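Transketolase (Campylobacter jejuni, PDB 3L84) belongs to the transketolase family of thiamine diphosphate-dependent enzymes and pairs two copies of a three-domain chain in its assembly. Local coordinates at residues A339-N344 against F439-I444; L430-H435 against M465-T470; G476-K481 against V556-C561; E563-Q568 against R575-E580. All blocks are in the same frame, centred on the assembly; numbering follows the deposited sequence.

Interaction 1. Residues A339-N344 against F439-I444; sequences ATRDSN and FTHDSI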
loop_
_atom_site.group_PDB
_atom_site.type_symbol
_atom_site.label_atom_id
_atom_site.label_comp_id
_atom_site.label_asym_id
_atom_site.label_seq_id
_atom_site.Cartn_x
_atom_site.Cartn_y
_atom_site.Cartn_z
ATOM N N ALA A 339 14.672 15.014 -19.226
ATOM C CA ALA A 339 14.162 14.066 -18.267
ATOM C C ALA A 339 12.772 13.626 -18.731
ATOM O O ALA A 339 11.962 14.464 -19.157
ATOM C CB ALA A 339 14.038 14.746 -16.913
ATOM N N THR A 340 12.436 12.338 -18.599
ATOM C CA THR A 340 11.127 11.910 -19.100
ATOM C C THR A 340 9.993 12.412 -18.197
ATOM O O THR A 340 8.868 12.476 -18.659
ATOM C CB THR A 340 11.087 10.424 -19.363
ATOM O OG1 THR A 340 11.516 9.708 -18.211
ATOM C CG2 THR A 340 11.929 10.070 -20.612
ATOM N N ARG A 341 10.232 12.874 -16.972
ATOM C CA ARG A 341 9.159 13.571 -16.256
ATOM C C ARG A 341 8.738 14.832 -17.034
ATOM O O ARG A 341 7.566 15.217 -16.998
ATOM C CB ARG A 341 9.534 13.936 -14.815
ATOM C CG ARG A 341 10.673 14.904 -14.632
ATOM C CD ARG A 341 10.824 15.247 -13.180
ATOM N NE ARG A 341 12.042 16.013 -12.902
ATOM C CZ ARG A 341 12.265 16.743 -11.814
ATOM N NH1 ARG A 341 11.325 16.972 -10.916
ATOM N NH2 ARG A 341 13.468 17.309 -11.663
ATOM N N ASP A 342 9.687 15.507 -17.673
ATOM C CA ASP A 342 9.449 16.740 -18.400
ATOM C C ASP A 342 8.789 16.499 -19.744
ATOM O O ASP A 342 7.825 17.199 -20.086
ATOM C CB ASP A 342 10.759 17.520 -18.572
ATOM C CG ASP A 342 11.301 18.055 -17.279
ATOM O OD1 ASP A 342 10.522 18.370 -16.364
ATOM O OD2 ASP A 342 12.537 18.219 -17.169
ATOM N N SER A 343 9.253 15.526 -20.538
ATOM C CA SER A 343 8.514 15.173 -21.738
ATOM C C SER A 343 7.100 14.770 -21.363
ATOM O O SER A 343 6.136 15.171 -22.019
ATOM C CB SER A 343 9.201 14.069 -22.540
ATOM O OG SER A 343 9.454 12.916 -21.753
ATOM N N ASN A 344 6.951 13.995 -20.301
ATOM C CA ASN A 344 5.613 13.530 -19.932
ATOM C C ASN A 344 4.714 14.678 -19.542
ATOM O O ASN A 344 3.531 14.680 -19.930
ATOM C CB ASN A 344 5.704 12.450 -18.860
ATOM C CG ASN A 344 4.368 11.804 -18.607
ATOM O OD1 ASN A 344 3.643 12.153 -17.622
ATOM N ND2 ASN A 344 3.996 10.931 -19.476
ATOM N N PHE A 439 4.395 7.970 -12.643
ATOM C CA PHE A 439 5.349 7.689 -11.573
ATOM C C PHE A 439 6.698 8.269 -11.948
ATOM O O PHE A 439 7.418 7.662 -12.736
ATOM C CB PHE A 439 5.473 6.190 -11.346
ATOM C CG PHE A 439 4.210 5.476 -10.903
ATOM C CD1 PHE A 439 3.368 5.995 -9.943
ATOM C CD2 PHE A 439 3.909 4.239 -11.415
ATOM C CE1 PHE A 439 2.249 5.282 -9.523
ATOM C CE2 PHE A 439 2.796 3.530 -11.002
ATOM C CZ PHE A 439 1.969 4.052 -10.076
ATOM N N THR A 440 7.092 9.372 -11.332
ATOM C CA THR A 440 8.368 9.982 -11.620
ATOM C C THR A 440 9.392 9.553 -10.583
ATOM O O THR A 440 9.090 8.795 -9.638
ATOM C CB THR A 440 8.289 11.511 -11.715
ATOM O OG1 THR A 440 8.142 12.083 -10.408
ATOM C CG2 THR A 440 7.133 11.948 -12.608
ATOM N N HIS A 441 10.632 9.947 -10.763
ATOM C CA HIS A 441 11.696 9.675 -9.798
ATOM C C HIS A 441 11.903 8.177 -9.707
ATOM O O HIS A 441 11.866 7.553 -8.655
ATOM C CB HIS A 441 11.381 10.330 -8.460
ATOM C CG HIS A 441 11.438 11.822 -8.503
ATOM N ND1 HIS A 441 10.639 12.576 -9.337
ATOM C CD2 HIS A 441 12.210 12.697 -7.820
ATOM C CE1 HIS A 441 10.922 13.859 -9.163
ATOM N NE2 HIS A 441 11.891 13.955 -8.267
ATOM N N ASP A 442 12.213 7.580 -10.846
ATOM C CA ASP A 442 12.102 6.112 -10.998
ATOM C C ASP A 442 13.241 5.258 -10.502
ATOM O O ASP A 442 13.109 4.046 -10.578
ATOM C CB ASP A 442 11.878 5.754 -12.475
ATOM C CG ASP A 442 13.100 5.953 -13.356
ATOM O OD1 ASP A 442 13.841 6.917 -13.148
ATOM O OD2 ASP A 442 13.242 5.168 -14.326
ATOM N N SER A 443 14.320 5.824 -9.990
ATOM C CA SER A 443 15.481 5.006 -9.696
ATOM C C SER A 443 16.396 5.673 -8.687
ATOM O O SER A 443 16.122 6.749 -8.167
ATOM C CB SER A 443 16.274 4.708 -10.974
ATOM O OG SER A 443 17.035 5.851 -11.336
ATOM N N ILE A 444 17.530 5.027 -8.436
ATOM C CA ILE A 444 18.642 5.604 -7.656
ATOM C C ILE A 444 19.102 6.942 -8.210
ATOM O O ILE A 444 19.776 7.676 -7.488
ATOM C CB ILE A 444 19.858 4.642 -7.595
ATOM C CG1 ILE A 444 20.246 4.064 -8.979
ATOM C CG2 ILE A 444 19.567 3.496 -6.626
ATOM C CD1 ILE A 444 21.692 3.482 -9.042
#
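The first turn of helix 340-354 lies beside the C-terminal end of strand 436-440, and the backbones come nearest at Arg341 and Thr440, whose CA atoms are 5.9 Å apart. Close to the main chain the contact is apolar: Arg341 CB rests against the methyl CG2 of Thr440 at 3.8 Å. From there the arginine runs as an extended chain past the strand end to the ring of His441. Its CG sits between its own backbone N and carbonyl carbon (chi1 63°), which directs the chain along the strand end. NH1 arrives at the edge of the imidazole, near the ring plane, 3.6 Å from His441 CE1, while His441 NE2 lies over one face of the guanidinium. The two flat groups therefore stand almost perpendicular, 84° apart, and no hydrogen bond joins them; NH1 instead bonds to the carbonyl oxygen of Ser368. His441 is held from its other nitrogen, since ND1 donates to Thr440 OG1 over 2.8 Å, with the hydroxyl lying 20° out of the ring plane. That same hydroxyl is also bonded to Asn369. In the helix turn, Ser343 OG and Asn344 N both reach Thr340 O from one face of its carbonyl plane. Both segments belong to the pyrimidine-binding domain, a parallel alpha/beta layer, and the contact sets a helix start against the C-terminal end of an inner strand of the sheet, where it gives way to a loop. The guanidinium thus meets the imidazole by contact alone and takes its hydrogen bond from Ser368, while the ND1 bond to Thr440 sets the orientation of the ring.

Interaction 2. Residues L430-H435 against M465-T470; sequences LMKIKH and MPNFLT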
loop_
_atom_site.group_PDB
_atom_site.type_symbol
_atom_site.label_atom_id
_atom_site.label_comp_id
_atom_site.label_asym_id
_atom_site.label_seq_id
_atom_site.Cartn_x
_atom_site.Cartn_y
_atom_site.Cartn_z
ATOM N N LEU A 430 -7.984 -5.054 -12.498
ATOM C CA LEU A 430 -9.067 -6.036 -12.463
ATOM C C LEU A 430 -10.212 -5.620 -13.357
ATOM O O LEU A 430 -10.809 -6.459 -14.043
ATOM C CB LEU A 430 -9.549 -6.217 -11.008
ATOM C CG LEU A 430 -8.652 -7.162 -10.178
ATOM C CD1 LEU A 430 -8.742 -6.832 -8.662
ATOM C CD2 LEU A 430 -8.980 -8.635 -10.448
HETATM N N MSE A 431 -10.561 -4.327 -13.337
HETATM C CA MSE A 431 -11.693 -3.817 -14.122
HETATM C C MSE A 431 -11.329 -3.467 -15.572
HETATM O O MSE A 431 -12.211 -3.268 -16.389
HETATM C CB MSE A 431 -12.216 -2.528 -13.499
HETATM C CG MSE A 431 -12.861 -2.707 -12.148
HETATM SE SE MSE A 431 -13.897 -1.153 -11.600
HETATM C CE MSE A 431 -12.472 0.119 -11.233
ATOM N N LYS A 432 -10.042 -3.394 -15.883
ATOM C CA LYS A 432 -9.566 -2.987 -17.222
ATOM C C LYS A 432 -10.046 -1.593 -17.600
ATOM O O LYS A 432 -10.431 -1.348 -18.741
ATOM C CB LYS A 432 -9.874 -4.040 -18.307
ATOM C CG LYS A 432 -9.375 -5.418 -17.979
ATOM C CD LYS A 432 -9.768 -6.416 -19.075
ATOM C CE LYS A 432 -8.997 -6.306 -20.289
ATOM N NZ LYS A 432 -9.308 -7.505 -21.205
ATOM N N ILE A 433 -10.009 -0.676 -16.632
ATOM C CA ILE A 433 -10.389 0.704 -16.878
ATOM C C ILE A 433 -9.264 1.540 -17.413
ATOM O O ILE A 433 -8.066 1.216 -17.267
ATOM C CB ILE A 433 -10.962 1.402 -15.639
ATOM C CG1 ILE A 433 -10.050 1.275 -14.431
ATOM C CG2 ILE A 433 -12.343 0.845 -15.299
ATOM C CD1 ILE A 433 -10.264 2.305 -13.300
ATOM N N LYS A 434 -9.615 2.636 -18.076
ATOM C CA LYS A 434 -8.658 3.574 -18.640
ATOM C C LYS A 434 -8.309 4.644 -17.613
ATOM O O LYS A 434 -8.970 5.666 -17.476
ATOM C CB LYS A 434 -9.164 4.135 -19.967
ATOM C CG LYS A 434 -9.482 3.103 -20.978
ATOM C CD LYS A 434 -8.428 1.982 -21.149
ATOM C CE LYS A 434 -7.080 2.484 -21.575
ATOM N NZ LYS A 434 -7.147 3.105 -22.994
ATOM N N HIS A 435 -7.279 4.351 -16.838
ATOM C CA HIS A 435 -6.793 5.183 -15.731
ATOM C C HIS A 435 -5.278 5.126 -15.855
ATOM O O HIS A 435 -4.691 4.040 -15.999
ATOM C CB HIS A 435 -7.266 4.578 -14.403
ATOM C CG HIS A 435 -6.773 5.246 -13.149
ATOM N ND1 HIS A 435 -7.192 4.822 -11.903
ATOM C CD2 HIS A 435 -5.911 6.266 -12.917
ATOM C CE1 HIS A 435 -6.589 5.545 -10.964
ATOM N NE2 HIS A 435 -5.799 6.434 -11.559
HETATM N N MSE A 465 1.860 -7.538 -12.068
HETATM C CA MSE A 465 0.432 -7.311 -11.984
HETATM C C MSE A 465 -0.231 -7.498 -13.353
HETATM O O MSE A 465 0.110 -6.799 -14.322
HETATM C CB MSE A 465 0.169 -5.905 -11.457
HETATM C CG MSE A 465 -1.333 -5.590 -11.349
HETATM SE SE MSE A 465 -1.758 -3.917 -10.453
HETATM C CE MSE A 465 -0.226 -2.802 -10.971
ATOM N N PRO A 466 -1.210 -8.395 -13.444
ATOM C CA PRO A 466 -1.920 -8.529 -14.712
ATOM C C PRO A 466 -2.644 -7.271 -15.161
ATOM O O PRO A 466 -2.993 -6.419 -14.337
ATOM C CB PRO A 466 -2.913 -9.673 -14.428
ATOM C CG PRO A 466 -2.262 -10.459 -13.338
ATOM C CD PRO A 466 -1.619 -9.426 -12.475
ATOM N N ASN A 467 -2.965 -7.218 -16.454
ATOM C CA ASN A 467 -3.804 -6.167 -17.022
ATOM C C ASN A 467 -3.264 -4.751 -16.780
ATOM O O ASN A 467 -4.021 -3.839 -16.520
ATOM C CB ASN A 467 -5.263 -6.223 -16.510
ATOM C CG ASN A 467 -6.017 -7.426 -16.949
ATOM O OD1 ASN A 467 -5.595 -8.148 -17.877
ATOM N ND2 ASN A 467 -7.185 -7.626 -16.358
ATOM N N PHE A 468 -1.958 -4.606 -16.873
ATOM C CA PHE A 468 -1.266 -3.331 -16.783
ATOM C C PHE A 468 -0.205 -3.304 -17.822
ATOM O O PHE A 468 0.507 -4.333 -18.061
ATOM C CB PHE A 468 -0.555 -3.132 -15.437
ATOM C CG PHE A 468 -1.040 -1.953 -14.650
ATOM C CD1 PHE A 468 -2.028 -2.129 -13.748
ATOM C CD2 PHE A 468 -0.590 -0.664 -14.903
ATOM C CE1 PHE A 468 -2.505 -1.133 -13.053
ATOM C CE2 PHE A 468 -1.098 0.391 -14.128
ATOM C CZ PHE A 468 -2.064 0.152 -13.247
ATOM N N LEU A 469 -0.030 -2.163 -18.444
ATOM C CA LEU A 469 1.175 -1.897 -19.229
ATOM C C LEU A 469 2.104 -1.014 -18.409
ATOM O O LEU A 469 1.642 -0.039 -17.837
ATOM C CB LEU A 469 0.822 -1.200 -20.529
ATOM C CG LEU A 469 -0.085 -1.990 -21.458
ATOM C CD1 LEU A 469 -0.383 -1.177 -22.721
ATOM C CD2 LEU A 469 0.530 -3.351 -21.836
ATOM N N THR A 470 3.382 -1.330 -18.355
ATOM C CA THR A 470 4.308 -0.544 -17.556
ATOM C C THR A 470 5.318 0.039 -18.545
ATOM O O THR A 470 6.250 -0.654 -18.980
ATOM C CB THR A 470 5.005 -1.370 -16.482
ATOM O OG1 THR A 470 3.983 -2.032 -15.699
ATOM C CG2 THR A 470 5.856 -0.517 -15.536
#
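A Schellman motif ends helix 418-431, and its C-prime residue, Lys432, meets Asn467 in the loop that leads into strand 469-471. The contact is made through the side of the lysine chain: Asn467 ND2 lies 3.5 Å from Lys432 CG and 3.9 Å from Lys432 CD. The two side chains run at a slant to each other, with the amide nitrogen leading and the amide carbon, Asn467 CG, somewhat farther off at 4.0 Å from Lys432 CG. The backbones are closest at these same residues, with 6.6 Å between the CA atoms of Lys432 and Asn467. Lys432 has positive phi (59°), as the motif requires, and its main-chain nitrogen returns to Ala429 O while that of Ile433 returns to Ala428 O. Asn467 joins this helix end from outside: its ND2 donates to Ala429 O, an oxygen the Schellman turn already uses, so a side chain from the far loop adds to the cap. In the pyrimidine-binding domain this brings a helix that packs on the parallel sheet together with the approach to the outermost strand, 469-471. Asn467 CG stands beside its own backbone N and opposite the carbonyl carbon (chi1 -67°), which sends the amide across to the helix. Beyond its aliphatic part the lysine bends at chi3 (75°), and NZ makes a long, weak ion pair with Asp490. Leu430 and Asn467 both pack on Phe605 of the second subunit, which places this surface contact beside the dimer interface.

Interaction 3. Residues G476-K481 against V556-C561; sequences GVENVK and VVSMPC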
loop_
_atom_site.group_PDB
_atom_site.type_symbol
_atom_site.label_atom_id
_atom_site.label_comp_id
_atom_site.label_asym_id
_atom_site.label_seq_id
_atom_site.Cartn_x
_atom_site.Cartn_y
_atom_site.Cartn_z
ATOM N N GLY A 476 11.797 11.299 -25.052
ATOM C CA GLY A 476 10.505 11.868 -25.305
ATOM C C GLY A 476 9.722 11.213 -26.399
ATOM O O GLY A 476 8.496 11.158 -26.328
ATOM N N VAL A 477 10.409 10.771 -27.433
ATOM C CA VAL A 477 9.750 10.120 -28.542
ATOM C C VAL A 477 9.099 8.807 -28.048
ATOM O O VAL A 477 7.924 8.519 -28.333
ATOM C CB VAL A 477 10.711 9.871 -29.692
ATOM C CG1 VAL A 477 10.115 8.988 -30.769
ATOM C CG2 VAL A 477 11.178 11.230 -30.283
ATOM N N GLU A 478 9.851 8.006 -27.300
ATOM C CA GLU A 478 9.263 6.810 -26.722
ATOM C C GLU A 478 8.077 7.166 -25.811
ATOM O O GLU A 478 7.101 6.433 -25.741
ATOM C CB GLU A 478 10.290 5.967 -25.949
ATOM C CG GLU A 478 11.370 5.282 -26.770
ATOM C CD GLU A 478 12.084 4.179 -26.042
ATOM O OE1 GLU A 478 11.960 4.045 -24.796
ATOM O OE2 GLU A 478 12.821 3.425 -26.727
ATOM N N ASN A 479 8.189 8.264 -25.077
ATOM C CA ASN A 479 7.126 8.683 -24.174
ATOM C C ASN A 479 5.816 8.981 -24.916
ATOM O O ASN A 479 4.727 8.624 -24.467
ATOM C CB ASN A 479 7.628 9.882 -23.347
ATOM C CG ASN A 479 6.792 10.261 -22.145
ATOM O OD1 ASN A 479 5.697 9.665 -21.807
ATOM N ND2 ASN A 479 7.296 11.202 -21.436
ATOM N N VAL A 480 5.930 9.633 -26.086
ATOM C CA VAL A 480 4.789 9.915 -26.948
ATOM C C VAL A 480 4.207 8.600 -27.484
ATOM O O VAL A 480 2.973 8.403 -27.441
ATOM C CB VAL A 480 5.181 10.836 -28.132
ATOM C CG1 VAL A 480 4.121 10.775 -29.225
ATOM C CG2 VAL A 480 5.428 12.209 -27.605
ATOM N N LYS A 481 5.050 7.719 -28.029
ATOM C CA LYS A 481 4.555 6.467 -28.594
ATOM C C LYS A 481 3.848 5.628 -27.516
ATOM O O LYS A 481 2.837 4.970 -27.803
ATOM C CB LYS A 481 5.697 5.694 -29.260
ATOM C CG LYS A 481 6.217 6.365 -30.511
ATOM C CD LYS A 481 7.502 5.707 -30.988
ATOM C CE LYS A 481 8.064 6.276 -32.279
ATOM N NZ LYS A 481 9.432 5.666 -32.511
ATOM N N VAL A 556 21.619 -3.704 -29.781
ATOM C CA VAL A 556 21.103 -2.957 -28.641
ATOM C C VAL A 556 19.596 -2.867 -28.817
ATOM O O VAL A 556 19.102 -2.434 -29.866
ATOM C CB VAL A 556 21.698 -1.552 -28.529
ATOM C CG1 VAL A 556 21.092 -0.823 -27.337
ATOM C CG2 VAL A 556 23.244 -1.605 -28.388
ATOM N N VAL A 557 18.903 -3.296 -27.784
ATOM C CA VAL A 557 17.466 -3.316 -27.710
ATOM C C VAL A 557 16.980 -2.360 -26.646
ATOM O O VAL A 557 17.452 -2.406 -25.501
ATOM C CB VAL A 557 16.985 -4.745 -27.355
ATOM C CG1 VAL A 557 15.464 -4.766 -27.022
ATOM C CG2 VAL A 557 17.306 -5.749 -28.475
ATOM N N SER A 558 16.052 -1.492 -27.041
ATOM C CA SER A 558 15.303 -0.685 -26.089
ATOM C C SER A 558 13.976 -1.376 -25.783
ATOM O O SER A 558 13.269 -1.800 -26.714
ATOM C CB SER A 558 15.062 0.720 -26.625
ATOM O OG SER A 558 14.328 1.488 -25.654
HETATM N N MSE A 559 13.670 -1.538 -24.508
HETATM C CA MSE A 559 12.459 -2.214 -24.070
HETATM C C MSE A 559 11.623 -1.279 -23.204
HETATM O O MSE A 559 11.562 -1.419 -21.964
HETATM C CB MSE A 559 12.811 -3.490 -23.303
HETATM C CG MSE A 559 11.590 -4.381 -22.980
HETATM SE SE MSE A 559 11.931 -5.820 -21.773
HETATM C CE MSE A 559 12.326 -4.708 -20.244
ATOM N N PRO A 560 10.898 -0.360 -23.830
ATOM C CA PRO A 560 10.027 0.514 -23.075
ATOM C C PRO A 560 8.871 -0.202 -22.408
ATOM O O PRO A 560 8.313 0.355 -21.468
ATOM C CB PRO A 560 9.563 1.529 -24.134
ATOM C CG PRO A 560 9.724 0.819 -25.431
ATOM C CD PRO A 560 10.978 0.023 -25.257
ATOM N N CYS A 561 8.454 -1.380 -22.878
ATOM C CA CYS A 561 7.343 -2.076 -22.235
ATOM C C CYS A 561 7.523 -3.594 -22.283
ATOM O O CYS A 561 7.298 -4.238 -23.301
ATOM C CB CYS A 561 6.015 -1.633 -22.832
ATOM S SG CYS A 561 4.607 -2.382 -21.975
HETATM O O HOH W 1 13.186 2.027 -23.102
#
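Hydrogen bonding carries most of this contact, which centres on the carboxylate of Glu478. Ser558 OG donates to Glu478 OE2 over 2.7 Å, arriving on the syn lone pair, the side that faces the other oxygen. A water closes a small ring alongside, giving one hydrogen to Glu478 OE1 at 2.9 Å and the other to Ser558 OG at 2.8 Å, so direct and water-mediated links tie the same two side chains. The serine hydroxyl thus gives its own proton to the acid and receives one from the water. Outside the two segments OE2 is also bonded to Tyr518 OH, and OE1 takes the backbone N-H of Ala474 just ahead of the helix. Gripped at both oxygens, the buried carboxylate has its rotation fixed, and this many donors would be expected to favour its charged form. Van der Waals contact comes from Pro560, whose ring crosses the glutamate chain at about a right angle and lays CB against the carboxylate, 3.5 Å from Glu478 OE1. Torsions bring the partners together: Glu478 is extended beyond CG (chi2 -163°), spanning from helix to strand, and Ser558 OG stands opposite its backbone N (chi1 -180°), turned to the acid. Main-chain proximity is modest, with Glu478 and Pro560 CA atoms 7.3 Å apart. The result is a buried, water-bridged polar contact at the interface of two alpha/beta domains, joining the start of helix 476-488 in the pyrimidine-binding domain to the end of strand 554-558 in the mixed sheet of the C-terminal domain.

Interaction 4. Residues E563-Q568 against R575-E580; sequences ELFEKQ and RLLKGE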
loop_
_atom_site.group_PDB
_atom_site.type_symbol
_atom_site.label_atom_id
_atom_site.label_comp_id
_atom_site.label_asym_id
_atom_site.label_seq_id
_atom_site.Cartn_x
_atom_site.Cartn_y
_atom_site.Cartn_z
ATOM N N GLU A 563 5.640 -5.949 -20.922
ATOM C CA GLU A 563 4.391 -6.675 -21.166
ATOM C C GLU A 563 4.066 -6.766 -22.652
ATOM O O GLU A 563 3.592 -7.794 -23.129
ATOM C CB GLU A 563 3.233 -6.028 -20.422
ATOM C CG GLU A 563 3.427 -6.037 -18.928
ATOM C CD GLU A 563 4.036 -4.766 -18.318
ATOM O OE1 GLU A 563 4.729 -3.987 -19.024
ATOM O OE2 GLU A 563 3.714 -4.494 -17.140
ATOM N N LEU A 564 4.323 -5.697 -23.405
ATOM C CA LEU A 564 4.102 -5.758 -24.835
ATOM C C LEU A 564 5.099 -6.664 -25.503
ATOM O O LEU A 564 4.746 -7.375 -26.444
ATOM C CB LEU A 564 4.147 -4.368 -25.497
ATOM C CG LEU A 564 3.001 -3.446 -25.179
ATOM C CD1 LEU A 564 3.262 -2.059 -25.803
ATOM C CD2 LEU A 564 1.689 -4.026 -25.627
ATOM N N PHE A 565 6.337 -6.678 -25.036
ATOM C CA PHE A 565 7.342 -7.562 -25.618
ATOM C C PHE A 565 6.948 -9.033 -25.465
ATOM O O PHE A 565 7.171 -9.863 -26.364
ATOM C CB PHE A 565 8.747 -7.268 -25.050
ATOM C CG PHE A 565 9.859 -7.939 -25.769
ATOM C CD1 PHE A 565 9.863 -8.088 -27.151
ATOM C CD2 PHE A 565 10.974 -8.348 -25.053
ATOM C CE1 PHE A 565 10.921 -8.695 -27.788
ATOM C CE2 PHE A 565 12.047 -8.931 -25.702
ATOM C CZ PHE A 565 12.031 -9.118 -27.066
ATOM N N GLU A 566 6.367 -9.371 -24.320
ATOM C CA GLU A 566 5.888 -10.726 -24.038
ATOM C C GLU A 566 4.850 -11.197 -25.062
ATOM O O GLU A 566 4.660 -12.405 -25.213
ATOM C CB GLU A 566 5.284 -10.832 -22.634
ATOM C CG GLU A 566 6.253 -10.660 -21.507
ATOM C CD GLU A 566 5.594 -10.830 -20.160
ATOM O OE1 GLU A 566 4.935 -9.874 -19.656
ATOM O OE2 GLU A 566 5.717 -11.926 -19.572
ATOM N N LYS A 567 4.134 -10.270 -25.710
ATOM C CA LYS A 567 3.084 -10.617 -26.680
ATOM C C LYS A 567 3.619 -10.819 -28.094
ATOM O O LYS A 567 2.855 -11.226 -28.975
ATOM C CB LYS A 567 2.019 -9.532 -26.757
ATOM C CG LYS A 567 1.330 -9.246 -25.467
ATOM C CD LYS A 567 0.206 -8.201 -25.585
ATOM C CE LYS A 567 -1.010 -8.718 -26.382
ATOM N NZ LYS A 567 -1.595 -10.042 -25.911
ATOM N N GLN A 568 4.893 -10.546 -28.350
ATOM C CA GLN A 568 5.407 -10.597 -29.721
ATOM C C GLN A 568 5.639 -12.022 -30.164
ATOM O O GLN A 568 5.808 -12.913 -29.322
ATOM C CB GLN A 568 6.702 -9.788 -29.827
ATOM C CG GLN A 568 6.562 -8.325 -29.417
ATOM C CD GLN A 568 5.391 -7.657 -30.053
ATOM O OE1 GLN A 568 4.459 -7.189 -29.349
ATOM N NE2 GLN A 568 5.398 -7.607 -31.370
ATOM N N ARG A 575 14.768 -12.213 -33.738
ATOM C CA ARG A 575 15.542 -11.215 -34.446
ATOM C C ARG A 575 16.236 -10.271 -33.471
ATOM O O ARG A 575 17.393 -9.912 -33.668
ATOM C CB ARG A 575 14.694 -10.421 -35.411
ATOM C CG ARG A 575 15.531 -9.395 -36.136
ATOM C CD ARG A 575 15.040 -9.059 -37.504
ATOM N NE ARG A 575 15.816 -7.942 -38.014
ATOM C CZ ARG A 575 15.497 -7.260 -39.098
ATOM N NH1 ARG A 575 14.426 -7.604 -39.808
ATOM N NH2 ARG A 575 16.241 -6.218 -39.455
ATOM N N LEU A 576 15.525 -9.845 -32.425
ATOM C CA LEU A 576 16.122 -8.939 -31.450
ATOM C C LEU A 576 17.229 -9.571 -30.618
ATOM O O LEU A 576 18.286 -8.947 -30.389
ATOM C CB LEU A 576 15.071 -8.398 -30.486
ATOM C CG LEU A 576 14.346 -7.127 -30.941
ATOM C CD1 LEU A 576 13.734 -7.223 -32.350
ATOM C CD2 LEU A 576 13.295 -6.752 -29.905
ATOM N N LEU A 577 16.972 -10.783 -30.132
ATOM C CA LEU A 577 17.743 -11.376 -29.055
ATOM C C LEU A 577 18.809 -12.319 -29.598
ATOM O O LEU A 577 18.640 -13.552 -29.627
ATOM C CB LEU A 577 16.805 -12.078 -28.057
ATOM C CG LEU A 577 15.698 -11.177 -27.439
ATOM C CD1 LEU A 577 14.730 -12.018 -26.589
ATOM C CD2 LEU A 577 16.294 -10.020 -26.640
ATOM N N LYS A 578 19.927 -11.728 -29.966
ATOM C CA LYS A 578 21.016 -12.465 -30.591
ATOM C C LYS A 578 22.187 -12.689 -29.642
ATOM O O LYS A 578 22.503 -11.833 -28.813
ATOM C CB LYS A 578 21.532 -11.680 -31.788
ATOM C CG LYS A 578 20.545 -11.547 -32.923
ATOM C CD LYS A 578 20.179 -12.865 -33.519
ATOM C CE LYS A 578 19.378 -12.684 -34.804
ATOM N NZ LYS A 578 18.955 -13.989 -35.274
ATOM N N GLY A 579 22.834 -13.836 -29.759
ATOM C CA GLY A 579 24.027 -14.116 -28.972
ATOM C C GLY A 579 23.717 -14.196 -27.502
ATOM O O GLY A 579 22.641 -14.680 -27.111
ATOM N N GLU A 580 24.651 -13.735 -26.679
ATOM C CA GLU A 580 24.431 -13.709 -25.240
ATOM C C GLU A 580 23.742 -12.389 -24.914
ATOM O O GLU A 580 24.208 -11.292 -25.276
ATOM C CB GLU A 580 25.764 -13.827 -24.534
ATOM C CG GLU A 580 25.666 -14.037 -23.036
ATOM C CD GLU A 580 26.973 -14.564 -22.462
ATOM O OE1 GLU A 580 27.001 -15.719 -21.960
ATOM O OE2 GLU A 580 28.004 -13.866 -22.587
#
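Phe565 is the residue of helix 562-566 that reaches across to the end of helix 570-576, where Leu576 and Leu577 receive its ring. Ahead of it in the chain, Leu564 faces elsewhere: it packs on Leu469 and Phe471, so this side of the short helix faces strand 469-471 of the pyrimidine-binding domain. Phe565 points toward the second segment instead. Its CG lies opposite the backbone N (chi1 -169°), and the ring spans much of the 10.6 Å between the CA atoms of Phe565 and Leu576. Only its far end touches. CE1 meets the methyl CD2 of Leu576 at 3.7 Å, and CZ, at the tip, lies 3.9 Å from the same methyl. The second leucine comes in beside it, with Leu577 CD1 at 4.0 Å from Phe565 CZ and 4.2 Å from Phe565 CE2. Both methyls approach the ring obliquely, and both leucines extend from the opposite direction to the phenylalanine. These two short helices lie in the crossover between strand 554-558 and strand 580-584 of the mixed sheet in the C-terminal domain. Their apolar contact continues onto that sheet, with Leu576 packed on Val557 and Leu577 on Leu531. Phe595 also meets the phenylalanine ring, their planes about 40° apart. Farther along, Glu566 forms a salt bridge with Lys594 and packs on Asn590 of the second subunit. At Gln568 the chain has left the helix, and its backbone N bonds to Phe565 O over 3.1 Å.

From the N terminus, interaction 1 opens at 339-344 and closes a long loop at 439-444. Interaction 2 opens inside that loop, at 430-435, and closes beyond it at 465-470, so the two cross; both reach the six-stranded parallel sheet of the pyrimidine-binding domain. Interaction 3 follows in series, running from helix 476-488 of that domain to the C-terminal domain at 556-561. Interaction 4 then closes a short local loop within the C-terminal domain. Side chains join the set: Asn479 of interaction 3 probably bonds to Ser343 and Asn344 of interaction 1, and Glu563 of interaction 4 to Thr470 of interaction 2, a second tie between domains.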